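Local coordinates for putative N-acetylmuramoyl-L-alanine amidase (Neisseria meningitidis MC58, PDB 3CZX), which probably hydrolyses, as a zinc-dependent amidase, the bond between N-acetylmuramoyl and L-amino acid residues in cell-wall glycopeptides, at residues A[4-9]-A[71-76]; A[96-101]-A[140-145]. All blocks are in the same frame, centred on the assembly; numbering follows the deposited sequence.

Contact 1: A[4-9]-A[71-76]; sequences KIICLT and SDVAIE
Thr-9 and Glu-76 meet through a side-chain hydrogen bond: Thr-9 OG1 donates to Glu-76 OE2 at 2.8 Å, reaching the oxygen on its anti side, 15° out of the carboxylate plane. The threonine hydroxyl sits between its own backbone N and carbonyl carbon (chi1 62°), which turns it to the glutamate. At the other end, Ile-5 N donates to Asp-72 OD2 over 2.8 Å, again on the anti side, while Asp-72 N returns a bond to Ile-5 O at 2.9 Å, so one residue grips both polar backbone atoms of Ile-5. The Lys-4 chain runs across the Asp-72 carboxylate at about a right angle, CD being 3.3 Å from OD2. Between these ends lie parallel strands: Cys-7 N bonds to Val-73 O, Cys-7 O accepts a hydrogen bond from Ile-75 N, and Thr-9 N reaches Ile-75 O. On one sheet face Ile-6 lies alongside Val-73, and Leu-8 CD2 touches Ile-75 CD1 at 3.9 Å, under helices 26-45 and 152-177. On the other, Cys-7 CB meets Ala-74 CB at 3.7 Å, with Tyr-136 packed over both. The second shell fixes the polar groups: Tyr-136 OH also bonds Thr-9 OG1, Ser-71 OG bonds back to Ile-68 O, and Glu-76 OE1 takes a salt bridge from Arg-133 and a hydrogen bond from the zinc ligand His-78. With both oxygens engaged, Glu-76 is held in orientation and probably steadies and polarises the His-78 imidazole from the second shell of the metal site.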
ATOM      1  N   LYS A   4      -0.153 -25.844  -3.598  1.00 26.75           N
ATOM      2  CA  LYS A   4      -0.163 -25.283  -2.253  1.00 25.52           C
ATOM      3  C   LYS A   4      -1.172 -24.131  -2.133  1.00 24.26           C
ATOM      4  O   LYS A   4      -1.490 -23.528  -3.102  1.00 24.30           O
ATOM      5  CB  LYS A   4       1.226 -24.851  -1.853  1.00 26.09           C
ATOM      6  CG  LYS A   4       2.251 -25.978  -1.824  1.00 27.83           C
ATOM      7  CD  LYS A   4       2.324 -26.753  -0.588  1.00 30.66           C
ATOM      8  CE  LYS A   4       3.512 -27.734  -0.589  1.00 31.08           C
ATOM      9  NZ  LYS A   4       4.449 -27.509   0.584  1.00 33.51           N
ATOM     10  N   ILE A   5      -1.686 -23.923  -0.940  1.00 22.71           N
ATOM     11  CA  ILE A   5      -2.617 -22.838  -0.647  1.00 21.21           C
ATOM     12  C   ILE A   5      -2.042 -22.010   0.504  1.00 20.02           C
ATOM     13  O   ILE A   5      -1.758 -22.537   1.590  1.00 20.65           O
ATOM     14  CB  ILE A   5      -3.979 -23.373  -0.243  1.00 21.75           C
ATOM     15  CG1 ILE A   5      -4.597 -24.166  -1.405  1.00 22.21           C
ATOM     16  CG2 ILE A   5      -4.879 -22.256   0.183  1.00 20.77           C
ATOM     17  CD1 ILE A   5      -6.016 -24.675  -1.108  1.00 22.64           C
ATOM     18  N   ILE A   6      -1.874 -20.717   0.240  1.00 17.23           N
ATOM     19  CA  ILE A   6      -1.393 -19.772   1.240  1.00 16.60           C
ATOM     20  C   ILE A   6      -2.609 -18.963   1.678  1.00 15.40           C
ATOM     21  O   ILE A   6      -3.314 -18.424   0.820  1.00 16.52           O
ATOM     22  CB  ILE A   6      -0.358 -18.830   0.633  1.00 16.46           C
ATOM     23  CG1 ILE A   6       0.862 -19.612   0.127  1.00 16.61           C
ATOM     24  CG2 ILE A   6       0.123 -17.782   1.650  1.00 15.78           C
ATOM     25  CD1 ILE A   6       1.408 -19.106  -1.151  1.00 17.99           C
ATOM     26  N   CYS A   7      -2.844 -18.864   2.972  1.00 14.60           N
ATOM     27  CA  CYS A   7      -3.913 -18.040   3.537  1.00 13.73           C
ATOM     28  C   CYS A   7      -3.266 -16.817   4.172  1.00 12.88           C
ATOM     29  O   CYS A   7      -2.344 -16.952   4.969  1.00 11.21           O
ATOM     30  CB  CYS A   7      -4.726 -18.818   4.585  1.00 14.26           C
ATOM     31  SG  CYS A   7      -5.883 -17.840   5.565  1.00 19.53           S
ATOM     32  N   LEU A   8      -3.711 -15.626   3.773  1.00 11.20           N
ATOM     33  CA  LEU A   8      -3.259 -14.394   4.386  1.00 10.68           C
ATOM     34  C   LEU A   8      -4.449 -13.572   4.859  1.00 11.06           C
ATOM     35  O   LEU A   8      -5.361 -13.297   4.039  1.00 12.55           O
ATOM     36  CB  LEU A   8      -2.477 -13.560   3.367  1.00 11.02           C
ATOM     37  CG  LEU A   8      -1.225 -14.172   2.734  1.00  9.80           C
ATOM     38  CD1 LEU A   8      -0.620 -13.198   1.751  1.00 12.57           C
ATOM     39  CD2 LEU A   8      -0.129 -14.600   3.759  1.00  8.88           C
ATOM     40  N   THR A   9      -4.444 -13.160   6.125  1.00 11.01           N
ATOM     41  CA  THR A   9      -5.488 -12.257   6.613  1.00 10.33           C
ATOM     42  C   THR A   9      -4.902 -11.099   7.355  1.00 10.86           C
ATOM     43  O   THR A   9      -3.707 -11.063   7.602  1.00 10.27           O
ATOM     44  CB  THR A   9      -6.489 -13.046   7.480  1.00 11.70           C
ATOM     45  OG1 THR A   9      -5.829 -13.578   8.614  1.00 12.41           O
ATOM     46  CG2 THR A   9      -7.091 -14.205   6.627  1.00 10.61           C
ATOM     47  N   SER A  71      -5.560 -24.656   4.311  1.00 29.47           N
ATOM     48  CA  SER A  71      -4.304 -24.132   3.757  1.00 28.02           C
ATOM     49  C   SER A  71      -3.062 -24.834   4.264  1.00 27.20           C
ATOM     50  O   SER A  71      -3.098 -25.490   5.313  1.00 27.08           O
ATOM     51  CB  SER A  71      -4.180 -22.649   4.124  1.00 28.14           C
ATOM     52  OG  SER A  71      -4.207 -22.493   5.530  1.00 28.59           O
ATOM     53  N   ASP A  72      -1.956 -24.647   3.539  1.00 24.97           N
ATOM     54  CA  ASP A  72      -0.624 -25.122   3.940  1.00 25.41           C
ATOM     55  C   ASP A  72       0.166 -24.191   4.863  1.00 23.39           C
ATOM     56  O   ASP A  72       0.918 -24.652   5.741  1.00 23.55           O
ATOM     57  CB  ASP A  72       0.223 -25.358   2.705  1.00 25.77           C
ATOM     58  CG  ASP A  72      -0.411 -26.365   1.780  1.00 28.16           C
ATOM     59  OD1 ASP A  72      -0.652 -27.499   2.237  1.00 33.39           O
ATOM     60  OD2 ASP A  72      -0.693 -26.025   0.622  1.00 31.28           O
ATOM     61  N   VAL A  73       0.039 -22.883   4.639  1.00 19.86           N
ATOM     62  CA  VAL A  73       0.464 -21.918   5.642  1.00 17.24           C
ATOM     63  C   VAL A  73      -0.614 -20.825   5.719  1.00 15.12           C
ATOM     64  O   VAL A  73      -1.195 -20.480   4.701  1.00 15.39           O
ATOM     65  CB  VAL A  73       1.861 -21.348   5.336  1.00 17.18           C
ATOM     66  CG1 VAL A  73       1.856 -20.531   4.066  1.00 18.57           C
ATOM     67  CG2 VAL A  73       2.379 -20.560   6.552  1.00 17.39           C
ATOM     68  N   ALA A  74      -0.898 -20.348   6.932  1.00 15.30           N
ATOM     69  CA  ALA A  74      -1.892 -19.310   7.179  1.00 13.84           C
ATOM     70  C   ALA A  74      -1.287 -18.266   8.097  1.00 12.77           C
ATOM     71  O   ALA A  74      -0.826 -18.598   9.184  1.00 13.46           O
ATOM     72  CB  ALA A  74      -3.157 -19.871   7.820  1.00 14.11           C
ATOM     73  N   ILE A  75      -1.295 -17.003   7.657  1.00 11.08           N
ATOM     74  CA  ILE A  75      -0.675 -15.898   8.376  1.00 11.00           C
ATOM     75  C   ILE A  75      -1.648 -14.735   8.532  1.00 10.38           C
ATOM     76  O   ILE A  75      -2.247 -14.280   7.519  1.00 10.14           O
ATOM     77  CB  ILE A  75       0.565 -15.373   7.581  1.00 10.21           C
ATOM     78  CG1 ILE A  75       1.575 -16.501   7.352  1.00 11.60           C
ATOM     79  CG2 ILE A  75       1.219 -14.227   8.339  1.00  9.66           C
ATOM     80  CD1 ILE A  75       2.493 -16.309   6.142  1.00 11.66           C
ATOM     81  N   GLU A  76      -1.851 -14.281   9.759  1.00 10.25           N
ATOM     82  CA  GLU A  76      -2.592 -13.055  10.020  1.00 10.99           C
ATOM     83  C   GLU A  76      -1.660 -11.957  10.507  1.00  9.77           C
ATOM     84  O   GLU A  76      -0.955 -12.103  11.520  1.00 10.46           O
ATOM     85  CB  GLU A  76      -3.719 -13.269  11.043  1.00 10.58           C
ATOM     86  CG  GLU A  76      -4.561 -12.033  11.152  1.00 15.14           C
ATOM     87  CD  GLU A  76      -5.847 -12.261  11.821  1.00 15.12           C
ATOM     88  OE1 GLU A  76      -5.883 -12.060  13.057  1.00 16.51           O
ATOM     89  OE2 GLU A  76      -6.807 -12.624  11.108  1.00 18.39           O
TER

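Contact 2: A[96-101]-A[140-145]; sequences PKNKRW and GGIVFE
Ile-142 reaches across to the start of helix 99-113 with its long branch, touching both Asn-98 and Trp-101. The apolar part of the contact rests on this one side chain. Its CG1 stands anti to its carbonyl carbon (chi1 -61°), and the branch continues nearly straight (chi2 170°), which carries CD1 to 3.7 Å from Trp-101 CB. The methyl meets the base of the tryptophan side chain, and the indole itself leads away from the strand. One carbon nearer the backbone, Ile-142 CG1 lies 4.1 Å from Asn-98 CB, the two side chains meeting at a slant.

The polar part involves the side-chain amide of Asn-98, which is directed at the backbone around Gly-140. Gly-140 closes the preceding helix with a Schellman motif, its phi of 99° being a value that suits glycine. Asn-98 occupies the N-cap position of helix 99-113, yet its side chain makes no capping bond there and lies against the turn at Gly-140. Within 96-101, a backbone bond from Lys-99 N to Pro-96 O (3.0 Å) closes the short 3-10 turn leading into the helix.

Around the contact, Ser-94 of strand 91-94 touches Ile-142 and donates through OG to Gly-141 O. Val-73 of the adjoining strand packs on both Ile-142 and Trp-101. The first turn of helix 99-113 thus rests on the beginning of strand 142-145, which has strands 73-77 and 91-94 as its neighbours in the sheet, while Glu-176 and Leu-177 of helix 152-177 border the indole.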
ATOM      1  N   PRO A  96       3.791 -25.236  17.688  1.00 13.65           N
ATOM      2  CA  PRO A  96       5.090 -25.739  17.304  1.00 14.02           C
ATOM      3  C   PRO A  96       5.217 -26.307  15.901  1.00 12.53           C
ATOM      4  O   PRO A  96       6.278 -26.203  15.272  1.00 13.27           O
ATOM      5  CB  PRO A  96       5.357 -26.815  18.366  1.00 14.04           C
ATOM      6  CG  PRO A  96       4.652 -26.306  19.541  1.00 14.14           C
ATOM      7  CD  PRO A  96       3.375 -25.740  19.008  1.00 14.36           C
ATOM      8  N   LYS A  97       4.147 -26.889  15.386  1.00 13.72           N
ATOM      9  CA  LYS A  97       4.122 -27.326  13.993  1.00 13.47           C
ATOM     10  C   LYS A  97       4.654 -26.243  13.029  1.00 12.50           C
ATOM     11  O   LYS A  97       5.337 -26.530  12.046  1.00 11.32           O
ATOM     12  CB  LYS A  97       2.673 -27.696  13.578  1.00 12.75           C
ATOM     13  CG  LYS A  97       2.528 -28.075  12.113  1.00 16.30           C
ATOM     14  CD  LYS A  97       1.137 -28.528  11.715  1.00 17.97           C
ATOM     15  CE  LYS A  97       1.024 -28.568  10.183  1.00 21.40           C
ATOM     16  NZ  LYS A  97      -0.260 -29.045   9.637  1.00 25.06           N
ATOM     17  N   ASN A  98       4.275 -25.006  13.318  1.00 12.01           N
ATOM     18  CA  ASN A  98       4.595 -23.859  12.478  1.00 12.17           C
ATOM     19  C   ASN A  98       5.895 -23.114  12.874  1.00 12.27           C
ATOM     20  O   ASN A  98       6.153 -22.028  12.374  1.00 10.54           O
ATOM     21  CB  ASN A  98       3.405 -22.893  12.569  1.00 12.11           C
ATOM     22  CG  ASN A  98       2.187 -23.409  11.824  1.00 15.07           C
ATOM     23  OD1 ASN A  98       1.079 -23.473  12.360  1.00 21.97           O
ATOM     24  ND2 ASN A  98       2.370 -23.711  10.581  1.00 16.86           N
ATOM     25  N   LYS A  99       6.721 -23.681  13.753  1.00 12.10           N
ATOM     26  CA  LYS A  99       7.946 -22.980  14.179  1.00 12.23           C
ATOM     27  C   LYS A  99       8.851 -22.604  12.996  1.00 12.22           C
ATOM     28  O   LYS A  99       9.293 -21.463  12.889  1.00 11.65           O
ATOM     29  CB  LYS A  99       8.708 -23.818  15.208  1.00 12.92           C
ATOM     30  CG  LYS A  99      10.064 -23.261  15.593  1.00 13.96           C
ATOM     31  CD  LYS A  99      10.858 -24.315  16.379  1.00 17.06           C
ATOM     32  CE  LYS A  99      10.404 -24.433  17.744  1.00 22.64           C
ATOM     33  NZ  LYS A  99      11.485 -25.210  18.452  1.00 20.35           N
ATOM     34  N   ARG A 100       9.102 -23.539  12.107  1.00 11.77           N
ATOM     35  CA  ARG A 100       9.927 -23.264  10.956  1.00 12.07           C
ATOM     36  C   ARG A 100       9.324 -22.145  10.133  1.00 11.35           C
ATOM     37  O   ARG A 100      10.036 -21.226   9.775  1.00 11.10           O
ATOM     38  CB  ARG A 100      10.108 -24.533  10.130  1.00 13.09           C
ATOM     39  CG  ARG A 100      10.678 -24.350   8.765  1.00 16.31           C
ATOM     40  CD  ARG A 100      11.992 -23.714   8.715  1.00 21.09           C
ATOM     41  NE  ARG A 100      12.452 -23.710   7.324  1.00 23.61           N
ATOM     42  CZ  ARG A 100      13.607 -23.189   6.921  1.00 26.74           C
ATOM     43  NH1 ARG A 100      14.422 -22.599   7.799  1.00 30.25           N
ATOM     44  NH2 ARG A 100      13.942 -23.225   5.636  1.00 25.52           N
ATOM     45  N   TRP A 101       8.020 -22.177   9.867  1.00 12.14           N
ATOM     46  CA  TRP A 101       7.417 -21.093   9.096  1.00 11.87           C
ATOM     47  C   TRP A 101       7.575 -19.749   9.789  1.00 11.50           C
ATOM     48  O   TRP A 101       7.897 -18.758   9.140  1.00 10.33           O
ATOM     49  CB  TRP A 101       5.939 -21.337   8.850  1.00 12.98           C
ATOM     50  CG  TRP A 101       5.647 -22.068   7.645  1.00 13.96           C
ATOM     51  CD1 TRP A 101       5.077 -23.293   7.566  1.00 15.73           C
ATOM     52  CD2 TRP A 101       5.851 -21.626   6.294  1.00 13.06           C
ATOM     53  NE1 TRP A 101       4.906 -23.652   6.250  1.00 17.23           N
ATOM     54  CE2 TRP A 101       5.373 -22.638   5.449  1.00 14.23           C
ATOM     55  CE3 TRP A 101       6.360 -20.453   5.723  1.00 14.96           C
ATOM     56  CZ2 TRP A 101       5.436 -22.535   4.049  1.00 16.73           C
ATOM     57  CZ3 TRP A 101       6.419 -20.351   4.314  1.00 15.72           C
ATOM     58  CH2 TRP A 101       5.945 -21.384   3.513  1.00 14.54           C
ATOM     59  N   GLY A 140      -3.722 -23.285  14.527  1.00 21.52           N
ATOM     60  CA  GLY A 140      -2.672 -23.597  13.566  1.00 20.68           C
ATOM     61  C   GLY A 140      -2.376 -22.512  12.534  1.00 19.15           C
ATOM     62  O   GLY A 140      -1.653 -22.734  11.565  1.00 19.84           O
ATOM     63  N   GLY A 141      -2.940 -21.333  12.739  1.00 17.06           N
ATOM     64  CA  GLY A 141      -2.531 -20.161  11.978  1.00 14.44           C
ATOM     65  C   GLY A 141      -1.340 -19.515  12.674  1.00 13.98           C
ATOM     66  O   GLY A 141      -1.017 -19.841  13.823  1.00 13.51           O
ATOM     67  N   ILE A 142      -0.749 -18.540  11.998  1.00 11.86           N
ATOM     68  CA  ILE A 142       0.420 -17.793  12.520  1.00 11.73           C
ATOM     69  C   ILE A 142       0.004 -16.340  12.707  1.00 11.74           C
ATOM     70  O   ILE A 142      -0.435 -15.706  11.744  1.00 11.27           O
ATOM     71  CB  ILE A 142       1.563 -17.850  11.496  1.00 10.06           C
ATOM     72  CG1 ILE A 142       1.997 -19.306  11.236  1.00 10.14           C
ATOM     73  CG2 ILE A 142       2.789 -16.989  11.939  1.00 11.36           C
ATOM     74  CD1 ILE A 142       2.951 -19.432  10.074  1.00 11.64           C
ATOM     75  N   VAL A 143       0.089 -15.848  13.935  1.00 11.92           N
ATOM     76  CA  VAL A 143      -0.142 -14.429  14.221  1.00 11.72           C
ATOM     77  C   VAL A 143       1.210 -13.765  14.123  1.00 11.25           C
ATOM     78  O   VAL A 143       2.055 -13.922  15.006  1.00 11.47           O
ATOM     79  CB  VAL A 143      -0.785 -14.234  15.616  1.00 12.90           C
ATOM     80  CG1 VAL A 143      -0.833 -12.737  16.027  1.00 14.95           C
ATOM     81  CG2 VAL A 143      -2.157 -14.867  15.633  1.00 12.82           C
ATOM     82  N   PHE A 144       1.421 -13.026  13.022  1.00 10.70           N
ATOM     83  CA  PHE A 144       2.730 -12.420  12.737  1.00 10.59           C
ATOM     84  C   PHE A 144       2.739 -10.958  13.129  1.00 10.88           C
ATOM     85  O   PHE A 144       1.920 -10.189  12.620  1.00 10.76           O
ATOM     86  CB  PHE A 144       3.067 -12.605  11.236  1.00  9.96           C
ATOM     87  CG  PHE A 144       4.477 -12.244  10.844  1.00 11.16           C
ATOM     88  CD1 PHE A 144       5.532 -12.384  11.709  1.00 10.30           C
ATOM     89  CD2 PHE A 144       4.746 -11.802   9.554  1.00 11.80           C
ATOM     90  CE1 PHE A 144       6.840 -12.079  11.311  1.00 11.13           C
ATOM     91  CE2 PHE A 144       6.021 -11.508   9.176  1.00 12.98           C
ATOM     92  CZ  PHE A 144       7.065 -11.630  10.036  1.00 11.88           C
ATOM     93  N   GLU A 145       3.671 -10.607  14.010  1.00 11.14           N
ATOM     94  CA  GLU A 145       3.859  -9.248  14.500  1.00 12.14           C
ATOM     95  C   GLU A 145       5.268  -8.796  14.190  1.00 10.26           C
ATOM     96  O   GLU A 145       6.169  -8.852  15.015  1.00 10.17           O
ATOM     97  CB  GLU A 145       3.582  -9.192  15.996  1.00 12.77           C
ATOM     98  CG  GLU A 145       2.183  -9.628  16.341  1.00 16.17           C
ATOM     99  CD  GLU A 145       1.879  -9.433  17.794  1.00 19.30           C
ATOM    100  OE1 GLU A 145       1.577  -8.306  18.207  1.00 29.93           O
ATOM    101  OE2 GLU A 145       1.957 -10.415  18.524  1.00 29.21           O
TER

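Overall arrangement
Contacts 1 and 2 lie in series along the chain, contact 1 closing before contact 2 opens, with their centres about 10 Å apart. They share the six-stranded mixed sheet: strand 73-77 of contact 1 runs parallel to strand 142-145 of contact 2, and Ala-74 O and Ile-142 N, 2.8 Å apart, probably form one of the hydrogen bonds joining them. Contact 1 pairs two interior strands, 6-10 and 73-77, whereas contact 2 seats helix 99-113 against the sheet. Val-73 CG2 links the two, lying 3.6 Å from Trp-101 CD2. The zinc ligands His-12 and His-78 follow soon after strands 6-10 and 73-77; the side chain of Glu-76 is about 7 Å from the zinc ion, that of Ile-142 about 13 Å.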